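FAD-binding PCMH-type domain-containing protein (Gibberella zeae, PDB 6YJO) binds flavin-adenine dinucleotide, held by two covalent links, and probably works as an oxygen-dependent oxidoreductase of the berberine-bridge-enzyme type. Local coordinates at residues K42-I47 and S82-C87; E239-F244 and V289-R294; L383-G388 and L416-F421. All blocks are in the same frame, centred on the assembly; numbering follows the deposited sequence.

Contact 1. Residues K42-I47 and S82-C87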
ATOM      1  N   LYS A  42     -31.193  -2.785 -13.036  1.00 94.07           N
ATOM      2  CA  LYS A  42     -30.090  -2.754 -13.983  1.00 90.85           C
ATOM      3  C   LYS A  42     -29.360  -4.093 -14.039  1.00 87.10           C
ATOM      4  O   LYS A  42     -28.293  -4.185 -14.654  1.00 85.02           O
ATOM      5  CB  LYS A  42     -29.118  -1.627 -13.608  1.00 90.51           C
ATOM      6  CG  LYS A  42     -29.797  -0.302 -13.230  1.00 92.47           C
ATOM      7  CD  LYS A  42     -29.660   0.758 -14.316  1.00 93.94           C
ATOM      8  CE  LYS A  42     -30.565   1.952 -14.044  1.00 97.55           C
ATOM      9  NZ  LYS A  42     -31.981   1.698 -14.424  1.00101.73           N
ATOM     10  N   LYS A  43     -29.932  -5.130 -13.425  1.00 86.53           N
ATOM     11  CA  LYS A  43     -29.306  -6.445 -13.264  1.00 83.89           C
ATOM     12  C   LYS A  43     -27.835  -6.329 -12.872  1.00 81.38           C
ATOM     13  O   LYS A  43     -26.962  -7.017 -13.403  1.00 81.92           O
ATOM     14  CB  LYS A  43     -29.479  -7.289 -14.528  1.00 83.96           C
ATOM     15  CG  LYS A  43     -30.930  -7.448 -14.945  1.00 86.29           C
ATOM     16  CD  LYS A  43     -31.068  -8.112 -16.303  1.00 86.42           C
ATOM     17  CE  LYS A  43     -32.435  -7.839 -16.909  1.00 88.03           C
ATOM     18  NZ  LYS A  43     -32.655  -6.390 -17.177  1.00 87.04           N
ATOM     19  N   VAL A  44     -27.568  -5.445 -11.914  1.00 78.61           N
ATOM     20  CA  VAL A  44     -26.279  -5.407 -11.226  1.00 75.32           C
ATOM     21  C   VAL A  44     -26.321  -6.476 -10.143  1.00 76.10           C
ATOM     22  O   VAL A  44     -27.158  -6.387  -9.232  1.00 76.69           O
ATOM     23  CB  VAL A  44     -25.994  -4.025 -10.616  1.00 73.57           C
ATOM     24  CG1 VAL A  44     -24.705  -4.066  -9.794  1.00 71.04           C
ATOM     25  CG2 VAL A  44     -25.911  -2.957 -11.702  1.00 73.57           C
ATOM     26  N   PRO A  45     -25.472  -7.501 -10.192  1.00 75.73           N
ATOM     27  CA  PRO A  45     -25.460  -8.486  -9.104  1.00 75.82           C
ATOM     28  C   PRO A  45     -25.279  -7.804  -7.756  1.00 74.95           C
ATOM     29  O   PRO A  45     -24.382  -6.977  -7.574  1.00 73.62           O
ATOM     30  CB  PRO A  45     -24.266  -9.383  -9.449  1.00 75.19           C
ATOM     31  CG  PRO A  45     -24.066  -9.227 -10.909  1.00 75.10           C
ATOM     32  CD  PRO A  45     -24.480  -7.820 -11.236  1.00 75.01           C
ATOM     33  N   TYR A  46     -26.147  -8.145  -6.808  1.00 75.83           N
ATOM     34  CA  TYR A  46     -26.054  -7.604  -5.462  1.00 76.50           C
ATOM     35  C   TYR A  46     -26.142  -8.740  -4.443  1.00 79.59           C
ATOM     36  O   TYR A  46     -26.639  -9.827  -4.737  1.00 81.32           O
ATOM     37  CB  TYR A  46     -27.145  -6.551  -5.185  1.00 76.81           C
ATOM     38  CG  TYR A  46     -28.572  -7.071  -5.118  1.00 79.12           C
ATOM     39  CD1 TYR A  46     -28.980  -7.934  -4.104  1.00 80.79           C
ATOM     40  CD2 TYR A  46     -29.520  -6.664  -6.042  1.00 79.96           C
ATOM     41  CE1 TYR A  46     -30.280  -8.400  -4.037  1.00 83.50           C
ATOM     42  CE2 TYR A  46     -30.823  -7.120  -5.975  1.00 82.67           C
ATOM     43  CZ  TYR A  46     -31.200  -7.986  -4.974  1.00 84.70           C
ATOM     44  OH  TYR A  46     -32.499  -8.440  -4.912  1.00 88.16           O
ATOM     45  N   ILE A  47     -25.658  -8.440  -3.253  1.00 79.79           N
ATOM     46  CA  ILE A  47     -25.732  -9.403  -2.117  1.00 82.24           C
ATOM     47  C   ILE A  47     -26.987  -9.055  -1.327  1.00 86.18           C
ATOM     48  O   ILE A  47     -27.140  -7.920  -0.870  1.00 86.45           O
ATOM     49  CB  ILE A  47     -24.482  -9.290  -1.241  1.00 79.89           C
ATOM     50  CG1 ILE A  47     -23.222  -9.611  -2.054  1.00 77.71           C
ATOM     51  CG2 ILE A  47     -24.612 -10.221  -0.040  1.00 80.13           C
ATOM     52  CD1 ILE A  47     -23.261 -10.955  -2.756  1.00 79.18           C
ATOM     53  N   SER A  82     -20.654   0.598 -13.750  1.00 52.77           N
ATOM     54  CA  SER A  82     -21.275   1.826 -14.232  1.00 52.65           C
ATOM     55  C   SER A  82     -22.715   1.932 -13.746  1.00 52.12           C
ATOM     56  O   SER A  82     -23.126   2.964 -13.203  1.00 48.73           O
ATOM     57  CB  SER A  82     -21.214   1.886 -15.760  1.00 56.83           C
ATOM     58  OG  SER A  82     -21.796   3.086 -16.240  1.00 58.89           O
ATOM     59  N   ASP A  83     -23.497   0.865 -13.922  1.00 54.24           N
ATOM     60  CA  ASP A  83     -24.875   0.880 -13.443  1.00 56.48           C
ATOM     61  C   ASP A  83     -24.929   0.995 -11.923  1.00 54.15           C
ATOM     62  O   ASP A  83     -25.781   1.705 -11.379  1.00 52.06           O
ATOM     63  CB  ASP A  83     -25.608  -0.377 -13.913  1.00 60.40           C
ATOM     64  CG  ASP A  83     -25.938  -0.341 -15.396  1.00 62.46           C
ATOM     65  OD1 ASP A  83     -25.715   0.713 -16.033  1.00 61.38           O
ATOM     66  OD2 ASP A  83     -26.419  -1.363 -15.925  1.00 63.99           O
ATOM     67  N   ALA A  84     -24.022   0.312 -11.220  1.00 54.20           N
ATOM     68  CA  ALA A  84     -24.000   0.403  -9.763  1.00 57.15           C
ATOM     69  C   ALA A  84     -23.666   1.819  -9.316  1.00 56.63           C
ATOM     70  O   ALA A  84     -24.252   2.324  -8.353  1.00 58.47           O
ATOM     71  CB  ALA A  84     -22.991  -0.592  -9.187  1.00 58.74           C
ATOM     72  N   VAL A  85     -22.737   2.477 -10.015  1.00 54.23           N
ATOM     73  CA  VAL A  85     -22.403   3.859  -9.689  1.00 53.92           C
ATOM     74  C   VAL A  85     -23.580   4.775  -9.992  1.00 58.97           C
ATOM     75  O   VAL A  85     -23.819   5.745  -9.262  1.00 59.49           O
ATOM     76  CB  VAL A  85     -21.125   4.280 -10.442  1.00 50.19           C
ATOM     77  CG1 VAL A  85     -21.160   5.758 -10.822  1.00 48.73           C
ATOM     78  CG2 VAL A  85     -19.892   3.972  -9.595  1.00 49.09           C
ATOM     79  N   LYS A  86     -24.336   4.493 -11.059  1.00 61.10           N
ATOM     80  CA  LYS A  86     -25.527   5.287 -11.344  1.00 63.62           C
ATOM     81  C   LYS A  86     -26.608   5.055 -10.294  1.00 63.91           C
ATOM     82  O   LYS A  86     -27.271   6.003  -9.862  1.00 63.17           O
ATOM     83  CB  LYS A  86     -26.056   4.967 -12.742  1.00 64.90           C
ATOM     84  CG  LYS A  86     -25.311   5.659 -13.872  1.00 63.77           C
ATOM     85  CD  LYS A  86     -25.927   5.328 -15.224  1.00 66.10           C
ATOM     86  CE  LYS A  86     -24.863   4.967 -16.250  1.00 66.44           C
ATOM     87  NZ  LYS A  86     -25.455   4.514 -17.542  1.00 69.03           N
ATOM     88  N   CYS A  87     -26.812   3.801  -9.875  1.00 65.06           N
ATOM     89  CA  CYS A  87     -27.757   3.536  -8.797  1.00 69.49           C
ATOM     90  C   CYS A  87     -27.317   4.184  -7.491  1.00 70.54           C
ATOM     91  O   CYS A  87     -28.148   4.373  -6.596  1.00 73.27           O
ATOM     92  CB  CYS A  87     -27.941   2.030  -8.588  1.00 72.24           C
ATOM     93  SG  CYS A  87     -29.105   1.238  -9.731  1.00 76.95           S
TER
HETATM   94  O   HOH W   1     -25.698  -3.856 -15.641  1.00 49.22           O

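Contact 2. Residues E239-F244 and V289-R294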
ATOM      1  N   GLU A 239      15.498 -14.873 -12.654  1.00 69.63           N
ATOM      2  CA  GLU A 239      15.675 -16.292 -12.389  1.00 72.31           C
ATOM      3  C   GLU A 239      16.599 -16.561 -11.212  1.00 73.75           C
ATOM      4  O   GLU A 239      16.593 -17.679 -10.682  1.00 73.84           O
ATOM      5  CB  GLU A 239      16.224 -16.991 -13.644  1.00 76.53           C
ATOM      6  CG  GLU A 239      17.533 -16.412 -14.158  1.00 79.53           C
ATOM      7  CD  GLU A 239      18.043 -17.123 -15.402  1.00 84.79           C
ATOM      8  OE1 GLU A 239      17.276 -17.911 -15.999  1.00 85.58           O
ATOM      9  OE2 GLU A 239      19.211 -16.898 -15.781  1.00 87.14           O
ATOM     10  N   THR A 240      17.370 -15.562 -10.787  1.00 72.40           N
ATOM     11  CA  THR A 240      18.370 -15.695  -9.733  1.00 73.30           C
ATOM     12  C   THR A 240      18.067 -14.640  -8.672  1.00 67.83           C
ATOM     13  O   THR A 240      18.391 -13.462  -8.850  1.00 67.79           O
ATOM     14  CB  THR A 240      19.774 -15.533 -10.313  1.00 77.18           C
ATOM     15  OG1 THR A 240      20.035 -16.600 -11.233  1.00 80.80           O
ATOM     16  CG2 THR A 240      20.826 -15.538  -9.216  1.00 78.78           C
ATOM     17  N   VAL A 241      17.446 -15.059  -7.572  1.00 61.82           N
ATOM     18  CA  VAL A 241      16.978 -14.148  -6.533  1.00 59.04           C
ATOM     19  C   VAL A 241      17.389 -14.712  -5.180  1.00 58.45           C
ATOM     20  O   VAL A 241      17.147 -15.891  -4.894  1.00 59.95           O
ATOM     21  CB  VAL A 241      15.450 -13.936  -6.609  1.00 60.16           C
ATOM     22  CG1 VAL A 241      14.980 -13.988  -8.062  1.00 62.14           C
ATOM     23  CG2 VAL A 241      14.688 -14.953  -5.769  1.00 60.98           C
ATOM     24  N   THR A 242      18.012 -13.874  -4.354  1.00 57.30           N
ATOM     25  CA  THR A 242      18.548 -14.295  -3.058  1.00 56.95           C
ATOM     26  C   THR A 242      17.890 -13.533  -1.915  1.00 53.58           C
ATOM     27  O   THR A 242      18.283 -12.389  -1.622  1.00 50.97           O
ATOM     28  CB  THR A 242      20.063 -14.088  -3.018  1.00 60.77           C
ATOM     29  OG1 THR A 242      20.665 -14.709  -4.163  1.00 65.97           O
ATOM     30  CG2 THR A 242      20.658 -14.687  -1.744  1.00 60.48           C
ATOM     31  N   PRO A 243      16.899 -14.108  -1.240  1.00 53.49           N
ATOM     32  CA  PRO A 243      16.472 -13.549   0.046  1.00 50.86           C
ATOM     33  C   PRO A 243      17.573 -13.684   1.087  1.00 50.54           C
ATOM     34  O   PRO A 243      18.455 -14.538   0.988  1.00 51.63           O
ATOM     35  CB  PRO A 243      15.247 -14.393   0.424  1.00 51.04           C
ATOM     36  CG  PRO A 243      14.788 -15.028  -0.848  1.00 53.20           C
ATOM     37  CD  PRO A 243      16.007 -15.185  -1.706  1.00 55.50           C
ATOM     38  N   PHE A 244      17.521 -12.813   2.094  1.00 50.21           N
ATOM     39  CA  PHE A 244      18.472 -12.881   3.196  1.00 51.28           C
ATOM     40  C   PHE A 244      17.861 -12.295   4.461  1.00 49.73           C
ATOM     41  O   PHE A 244      16.949 -11.469   4.410  1.00 44.34           O
ATOM     42  CB  PHE A 244      19.780 -12.150   2.858  1.00 52.16           C
ATOM     43  CG  PHE A 244      19.619 -10.667   2.609  1.00 54.08           C
ATOM     44  CD1 PHE A 244      19.253 -10.192   1.361  1.00 54.72           C
ATOM     45  CD2 PHE A 244      19.859  -9.750   3.621  1.00 55.35           C
ATOM     46  CE1 PHE A 244      19.119  -8.832   1.129  1.00 56.24           C
ATOM     47  CE2 PHE A 244      19.723  -8.391   3.395  1.00 57.11           C
ATOM     48  CZ  PHE A 244      19.353  -7.933   2.149  1.00 57.48           C
ATOM     49  N   VAL A 289      15.990  -8.656  -0.169  1.00 49.28           N
ATOM     50  CA  VAL A 289      16.140  -9.474  -1.367  1.00 51.00           C
ATOM     51  C   VAL A 289      17.197  -8.843  -2.265  1.00 52.87           C
ATOM     52  O   VAL A 289      17.154  -7.638  -2.532  1.00 54.71           O
ATOM     53  CB  VAL A 289      14.816  -9.622  -2.142  1.00 50.53           C
ATOM     54  CG1 VAL A 289      15.063 -10.359  -3.458  1.00 51.55           C
ATOM     55  CG2 VAL A 289      13.766 -10.344  -1.303  1.00 48.85           C
ATOM     56  N   TYR A 290      18.137  -9.658  -2.735  1.00 53.63           N
ATOM     57  CA  TYR A 290      19.143  -9.241  -3.705  1.00 54.93           C
ATOM     58  C   TYR A 290      18.937 -10.044  -4.981  1.00 54.57           C
ATOM     59  O   TYR A 290      19.059 -11.274  -4.971  1.00 55.82           O
ATOM     60  CB  TYR A 290      20.559  -9.453  -3.161  1.00 56.68           C
ATOM     61  CG  TYR A 290      21.647  -8.955  -4.085  1.00 59.54           C
ATOM     62  CD1 TYR A 290      22.036  -7.621  -4.071  1.00 59.62           C
ATOM     63  CD2 TYR A 290      22.290  -9.817  -4.971  1.00 61.63           C
ATOM     64  CE1 TYR A 290      23.029  -7.159  -4.916  1.00 61.90           C
ATOM     65  CE2 TYR A 290      23.289  -9.363  -5.817  1.00 63.24           C
ATOM     66  CZ  TYR A 290      23.654  -8.034  -5.785  1.00 62.71           C
ATOM     67  OH  TYR A 290      24.643  -7.572  -6.625  1.00 62.48           O
ATOM     68  N   TYR A 291      18.611  -9.355  -6.070  1.00 53.42           N
ATOM     69  CA  TYR A 291      18.419 -10.008  -7.363  1.00 53.76           C
ATOM     70  C   TYR A 291      19.795 -10.252  -7.971  1.00 56.99           C
ATOM     71  O   TYR A 291      20.329  -9.448  -8.739  1.00 56.95           O
ATOM     72  CB  TYR A 291      17.511  -9.169  -8.254  1.00 52.46           C
ATOM     73  CG  TYR A 291      16.147  -8.995  -7.628  1.00 51.62           C
ATOM     74  CD1 TYR A 291      15.258 -10.063  -7.556  1.00 51.47           C
ATOM     75  CD2 TYR A 291      15.758  -7.782  -7.072  1.00 49.61           C
ATOM     76  CE1 TYR A 291      14.021  -9.923  -6.968  1.00 49.91           C
ATOM     77  CE2 TYR A 291      14.519  -7.634  -6.482  1.00 47.13           C
ATOM     78  CZ  TYR A 291      13.654  -8.707  -6.433  1.00 48.75           C
ATOM     79  OH  TYR A 291      12.414  -8.568  -5.844  1.00 49.21           O
ATOM     80  N   GLY A 292      20.364 -11.394  -7.608  1.00 58.15           N
ATOM     81  CA  GLY A 292      21.721 -11.727  -7.982  1.00 60.14           C
ATOM     82  C   GLY A 292      22.190 -12.926  -7.181  1.00 60.93           C
ATOM     83  O   GLY A 292      21.405 -13.575  -6.484  1.00 57.17           O
ATOM     84  N   THR A 293      23.489 -13.198  -7.283  1.00 65.11           N
ATOM     85  CA  THR A 293      24.064 -14.371  -6.643  1.00 65.26           C
ATOM     86  C   THR A 293      24.402 -14.084  -5.180  1.00 65.68           C
ATOM     87  O   THR A 293      24.529 -12.933  -4.754  1.00 57.67           O
ATOM     88  CB  THR A 293      25.322 -14.828  -7.384  1.00 68.17           C
ATOM     89  OG1 THR A 293      26.372 -13.875  -7.189  1.00 68.88           O
ATOM     90  CG2 THR A 293      25.042 -14.972  -8.875  1.00 68.27           C
ATOM     91  N   ARG A 294      24.544 -15.162  -4.404  1.00 65.86           N
ATOM     92  CA  ARG A 294      24.919 -15.014  -3.001  1.00 64.23           C
ATOM     93  C   ARG A 294      26.241 -14.268  -2.867  1.00 67.18           C
ATOM     94  O   ARG A 294      26.354 -13.315  -2.084  1.00 65.51           O
ATOM     95  CB  ARG A 294      25.007 -16.385  -2.327  1.00 62.68           C
ATOM     96  CG  ARG A 294      25.643 -16.363  -0.929  1.00 62.05           C
ATOM     97  CD  ARG A 294      24.891 -15.436   0.027  1.00 59.61           C
ATOM     98  NE  ARG A 294      25.616 -15.224   1.279  1.00 59.23           N
ATOM     99  CZ  ARG A 294      25.572 -16.043   2.325  1.00 57.84           C
ATOM    100  NH1 ARG A 294      24.840 -17.148   2.287  1.00 56.05           N
ATOM    101  NH2 ARG A 294      26.268 -15.756   3.418  1.00 58.02           N
TER

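Contact 3. Residues L383-G388 and L416-F421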
ATOM      1  N   LEU A 383       8.743  -1.567  10.807  1.00 44.67           N
ATOM      2  CA  LEU A 383       9.389  -1.915   9.545  1.00 44.48           C
ATOM      3  C   LEU A 383       9.903  -0.638   8.895  1.00 45.93           C
ATOM      4  O   LEU A 383       9.117   0.271   8.602  1.00 45.96           O
ATOM      5  CB  LEU A 383       8.421  -2.641   8.608  1.00 43.02           C
ATOM      6  CG  LEU A 383       7.849  -3.972   9.100  1.00 42.20           C
ATOM      7  CD1 LEU A 383       6.975  -4.609   8.035  1.00 40.87           C
ATOM      8  CD2 LEU A 383       8.964  -4.911   9.512  1.00 43.36           C
ATOM      9  N   ILE A 384      11.215  -0.569   8.676  1.00 47.21           N
ATOM     10  CA  ILE A 384      11.862   0.583   8.057  1.00 46.06           C
ATOM     11  C   ILE A 384      12.457   0.103   6.740  1.00 46.24           C
ATOM     12  O   ILE A 384      13.533  -0.504   6.718  1.00 48.16           O
ATOM     13  CB  ILE A 384      12.938   1.202   8.954  1.00 44.90           C
ATOM     14  CG1 ILE A 384      12.492   1.181  10.415  1.00 44.99           C
ATOM     15  CG2 ILE A 384      13.233   2.626   8.515  1.00 46.42           C
ATOM     16  CD1 ILE A 384      13.441   1.903  11.348  1.00 45.75           C
ATOM     17  N   ASP A 385      11.764   0.372   5.637  1.00 46.11           N
ATOM     18  CA  ASP A 385      12.276   0.024   4.320  1.00 47.36           C
ATOM     19  C   ASP A 385      13.280   1.067   3.854  1.00 48.46           C
ATOM     20  O   ASP A 385      13.128   2.261   4.124  1.00 49.04           O
ATOM     21  CB  ASP A 385      11.132  -0.071   3.312  1.00 50.06           C
ATOM     22  CG  ASP A 385      10.208  -1.239   3.582  1.00 54.50           C
ATOM     23  OD1 ASP A 385      10.608  -2.392   3.311  1.00 56.54           O
ATOM     24  OD2 ASP A 385       9.080  -1.006   4.065  1.00 56.73           O
ATOM     25  N   LEU A 386      14.316   0.610   3.156  1.00 48.63           N
ATOM     26  CA  LEU A 386      15.181   1.516   2.410  1.00 49.46           C
ATOM     27  C   LEU A 386      14.465   1.854   1.107  1.00 48.57           C
ATOM     28  O   LEU A 386      14.335   1.005   0.218  1.00 48.11           O
ATOM     29  CB  LEU A 386      16.551   0.887   2.178  1.00 49.57           C
ATOM     30  CG  LEU A 386      17.284   0.455   3.456  1.00 49.25           C
ATOM     31  CD1 LEU A 386      18.755   0.171   3.169  1.00 50.99           C
ATOM     32  CD2 LEU A 386      17.143   1.497   4.569  1.00 49.31           C
ATOM     33  N   PHE A 387      13.995   3.096   0.999  1.00 48.11           N
ATOM     34  CA  PHE A 387      12.966   3.490   0.045  1.00 46.21           C
ATOM     35  C   PHE A 387      13.507   4.260  -1.153  1.00 43.89           C
ATOM     36  O   PHE A 387      13.162   3.941  -2.295  1.00 40.16           O
ATOM     37  CB  PHE A 387      11.921   4.342   0.772  1.00 46.72           C
ATOM     38  CG  PHE A 387      10.773   4.774  -0.089  1.00 47.90           C
ATOM     39  CD1 PHE A 387       9.675   3.951  -0.264  1.00 47.88           C
ATOM     40  CD2 PHE A 387      10.780   6.013  -0.703  1.00 49.43           C
ATOM     41  CE1 PHE A 387       8.609   4.353  -1.045  1.00 47.72           C
ATOM     42  CE2 PHE A 387       9.718   6.417  -1.485  1.00 49.93           C
ATOM     43  CZ  PHE A 387       8.632   5.584  -1.655  1.00 48.82           C
ATOM     44  N   GLY A 388      14.321   5.287  -0.916  1.00 46.42           N
ATOM     45  CA  GLY A 388      14.765   6.160  -1.986  1.00 48.34           C
ATOM     46  C   GLY A 388      16.269   6.251  -2.135  1.00 51.13           C
ATOM     47  O   GLY A 388      16.988   5.281  -1.884  1.00 53.86           O
ATOM     48  N   LEU A 416      13.733   9.126   1.856  1.00 48.14           N
ATOM     49  CA  LEU A 416      14.694   8.036   1.896  1.00 47.61           C
ATOM     50  C   LEU A 416      14.182   6.793   2.603  1.00 46.48           C
ATOM     51  O   LEU A 416      14.517   5.684   2.185  1.00 46.17           O
ATOM     52  CB  LEU A 416      15.988   8.493   2.581  1.00 48.78           C
ATOM     53  CG  LEU A 416      17.101   7.453   2.710  1.00 48.88           C
ATOM     54  CD1 LEU A 416      17.620   7.046   1.338  1.00 50.30           C
ATOM     55  CD2 LEU A 416      18.228   7.987   3.578  1.00 49.52           C
ATOM     56  N   LEU A 417      13.366   6.950   3.645  1.00 45.29           N
ATOM     57  CA  LEU A 417      12.983   5.853   4.520  1.00 44.16           C
ATOM     58  C   LEU A 417      11.469   5.737   4.601  1.00 42.88           C
ATOM     59  O   LEU A 417      10.769   6.745   4.734  1.00 44.07           O
ATOM     60  CB  LEU A 417      13.562   6.052   5.920  1.00 44.75           C
ATOM     61  CG  LEU A 417      15.083   6.189   6.000  1.00 46.30           C
ATOM     62  CD1 LEU A 417      15.515   6.516   7.425  1.00 47.65           C
ATOM     63  CD2 LEU A 417      15.772   4.922   5.489  1.00 43.93           C
ATOM     64  N   LEU A 418      10.970   4.503   4.529  1.00 41.04           N
ATOM     65  CA  LEU A 418       9.545   4.205   4.646  1.00 42.16           C
ATOM     66  C   LEU A 418       9.329   3.457   5.955  1.00 44.55           C
ATOM     67  O   LEU A 418       9.558   2.247   6.034  1.00 45.74           O
ATOM     68  CB  LEU A 418       9.048   3.393   3.453  1.00 39.80           C
ATOM     69  CG  LEU A 418       7.653   2.785   3.614  1.00 37.01           C
ATOM     70  CD1 LEU A 418       6.615   3.880   3.846  1.00 37.78           C
ATOM     71  CD2 LEU A 418       7.276   1.924   2.412  1.00 35.20           C
ATOM     72  N   TRP A 419       8.885   4.183   6.975  1.00 45.15           N
ATOM     73  CA  TRP A 419       8.598   3.581   8.268  1.00 45.65           C
ATOM     74  C   TRP A 419       7.175   3.042   8.301  1.00 47.13           C
ATOM     75  O   TRP A 419       6.254   3.649   7.750  1.00 49.14           O
ATOM     76  CB  TRP A 419       8.769   4.602   9.392  1.00 45.98           C
ATOM     77  CG  TRP A 419      10.100   5.286   9.448  1.00 46.15           C
ATOM     78  CD1 TRP A 419      10.664   6.075   8.486  1.00 45.98           C
ATOM     79  CD2 TRP A 419      11.021   5.274  10.545  1.00 47.38           C
ATOM     80  NE1 TRP A 419      11.886   6.539   8.910  1.00 47.48           N
ATOM     81  CE2 TRP A 419      12.129   6.063  10.171  1.00 48.51           C
ATOM     82  CE3 TRP A 419      11.022   4.667  11.805  1.00 47.64           C
ATOM     83  CZ2 TRP A 419      13.224   6.259  11.011  1.00 49.09           C
ATOM     84  CZ3 TRP A 419      12.107   4.866  12.639  1.00 48.42           C
ATOM     85  CH2 TRP A 419      13.192   5.654  12.238  1.00 49.35           C
ATOM     86  N   GLN A 420       6.997   1.900   8.956  1.00 45.31           N
ATOM     87  CA  GLN A 420       5.673   1.425   9.322  1.00 43.88           C
ATOM     88  C   GLN A 420       5.685   1.037  10.790  1.00 43.52           C
ATOM     89  O   GLN A 420       6.577   0.309  11.239  1.00 43.91           O
ATOM     90  CB  GLN A 420       5.222   0.238   8.467  1.00 42.92           C
ATOM     91  CG  GLN A 420       3.749  -0.083   8.655  1.00 45.59           C
ATOM     92  CD  GLN A 420       3.306  -1.336   7.929  1.00 46.41           C
ATOM     93  OE1 GLN A 420       2.110  -1.611   7.823  1.00 48.38           O
ATOM     94  NE2 GLN A 420       4.264  -2.107   7.433  1.00 46.52           N
ATOM     95  N   PHE A 421       4.708   1.540  11.537  1.00 43.65           N
ATOM     96  CA  PHE A 421       4.520   1.194  12.939  1.00 44.35           C
ATOM     97  C   PHE A 421       3.222   0.411  13.045  1.00 44.74           C
ATOM     98  O   PHE A 421       2.170   0.898  12.620  1.00 46.05           O
ATOM     99  CB  PHE A 421       4.459   2.444  13.820  1.00 43.94           C
ATOM    100  CG  PHE A 421       5.544   3.451  13.538  1.00 43.38           C
ATOM    101  CD1 PHE A 421       5.475   4.276  12.425  1.00 43.06           C
ATOM    102  CD2 PHE A 421       6.612   3.600  14.406  1.00 44.66           C
ATOM    103  CE1 PHE A 421       6.464   5.211  12.172  1.00 43.59           C
ATOM    104  CE2 PHE A 421       7.601   4.535  14.160  1.00 44.88           C
ATOM    105  CZ  PHE A 421       7.525   5.341  13.041  1.00 44.68           C
TER

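Contact 1. Residues K42-I47 and S82-C87
Lys42, the first residue after helix 32-41, lays the root of its side chain against Asp83 of helix 78-90: its CB lies 3.6 Å from Asp83 OD2. Because CG of Lys42 stands beside the backbone N (chi1 -44°), the chain is led past Cys87, with Lys42 CG 3.9 Å from Cys87 SG. Beyond CG it bends at chi2 and again at chi4, and the amine leaves the contact; Lys42 NZ and Asp83 OD2 are 6.5 Å apart, so their opposite charges can exert at most a distant attraction. The polar link is a water instead. It donates to Lys42 O at 2.8 Å and to OD2 of Asp83 at 2.6 Å, while OD1 of the same carboxylate makes a salt bridge with Lys79.

Lys43, with positive phi, is the C-prime residue of a Schellman motif that ends helix 32-41 and turns the chain. Val44 then comes back to the partner helix with both methyls. Its CG2 presses on Asp83 CB at 3.4 Å, and CG1, anti to the backbone N (chi1 175°), meets Ala84 CB at 3.9 Å.

From Pro45 to Ile47 the chain departs from helix 78-90, and backbone hydrogen bonds join Pro45 to Leu74 and Ile47 to Ile72. The turn that ends helix 32-41 thus rests on helix 78-90, next to the Cys38-Cys87 disulfide that joins the same two helices, while Ala84 also touches Ile118 of strand 116-119, in the parallel sheet of the FAD-binding part of the fold.

Contact 2. Residues E239-F244 and V289-R294
Thr242 can be followed outward from its CB, which lies 3.6 Å from Tyr290 O. One atom further, OG1 is placed beside the backbone N (chi1 -52°) and donates to Gly292 O at 2.7 Å. The hydroxyl approaches that carbonyl at a C=O...O angle of 152°, tilted somewhat out of the carbonyl plane. OG1 is also hydrogen-bonded to Thr317, so this buried hydroxyl has two partners. The Thr242 side chain also touches Leu297 of helix 294-308.

The backbone beneath is an antiparallel ladder at the ends of strands 242-248 and 283-290. Thr242 and Tyr290 form a hydrogen-bonded pair: Thr242 N gives to Tyr290 O at 2.9 Å, and Tyr290 N returns a nearly straight bond to Thr242 O at 3.0 Å. Pro243 and Val289 follow as a non-hydrogen-bonded pair. These strands are neighbours in the seven-stranded antiparallel sheet, and past Tyr290 the second chain leaves it through an inverse gamma turn centred on Tyr291. Thr293 then N-caps helix 294-308.

Around the turn, CG2 of Thr240 lies 3.4 Å from Gly292 O, so that carbonyl has a methyl near it as well as its hydroxyl donor. On the face of Pro243 and Val289, the Tyr291 ring takes Val241 CG1 at its edge, 4.0 Å from Tyr291 CD1. One ring face receives Val289 CG1 from its own segment, offset toward the rim, while Tyr291 OH bonds to Phe178 O. At the other end Phe244 CE1 comes within 3.4 Å of Val289 N; its CG sits between the backbone N and the carbonyl carbon (chi1 63°), which brings the ring over to strand 283-290.

Contact 3. Residues L383-G388 and L416-F421
Ile384 and Trp419 run side by side from a non-hydrogen-bonded pair of antiparallel strands, the isoleucine lying over one face of the indole. Ile384 CD1 makes a CH-pi contact 3.8 Å from the centroid of the six-membered ring and 23° off its normal, while CG2 sits over the ring system's centre. Phe363 meets Trp419 edge-to-face. On the same face Leu386 CD2 touches Leu417 CD2 at 3.8 Å, their side chains pointing the same way.

On the other face Leu383 CD1 lies alongside Gln420 NE2 at 3.7 Å, and Asp385 OD2 beside Leu418 CD2 at 3.8 Å. Both pairs are doubly hydrogen-bonded through their backbones. Phe387 crosses Leu418 instead, its CD1 3.8 Å from Leu418 CB; CG anti to the backbone N (chi1 -178°) sends the ring to this side, where it meets Tyr176, an FAD-binding residue.

Where strand 380-386 ends, Leu416 O accepts from Phe387 N at 2.9 Å and Gly388 N at 3.1 Å, both from one face of its plane. A classic bulge sets Leu416 and Leu417 against Thr352. The Ile384-Trp419 face is thus mainly apolar, the indole N-H bonded to Thr352, while the other mixes leucines with Asp385 OD1 and Gln420 OE1, bonded to Gln276 and Tyr104.

In the fold
Contacts 2 and 3 belong to the same seven-stranded antiparallel sheet, their nearest atoms about 8 Å apart; contact 1 lies on the opposite side of the chain's centre, about 46 Å and 40 Å away between centres. Contact 3 is the most central, its Leu418 side chain about 5 Å from the FAD. Contact 2 is mostly buried and passes into an ordered turn and a helix cap where strand 283-290 ends. Contact 1 is peripheral but mostly buried, with exposed Lys42 at its edge. The chemistry follows: a water and methyl packing beside a disulfide in contact 1, backbone ladders in the others, joined by a threonine hydroxyl bond in contact 2 and by packing on an indole face in contact 3.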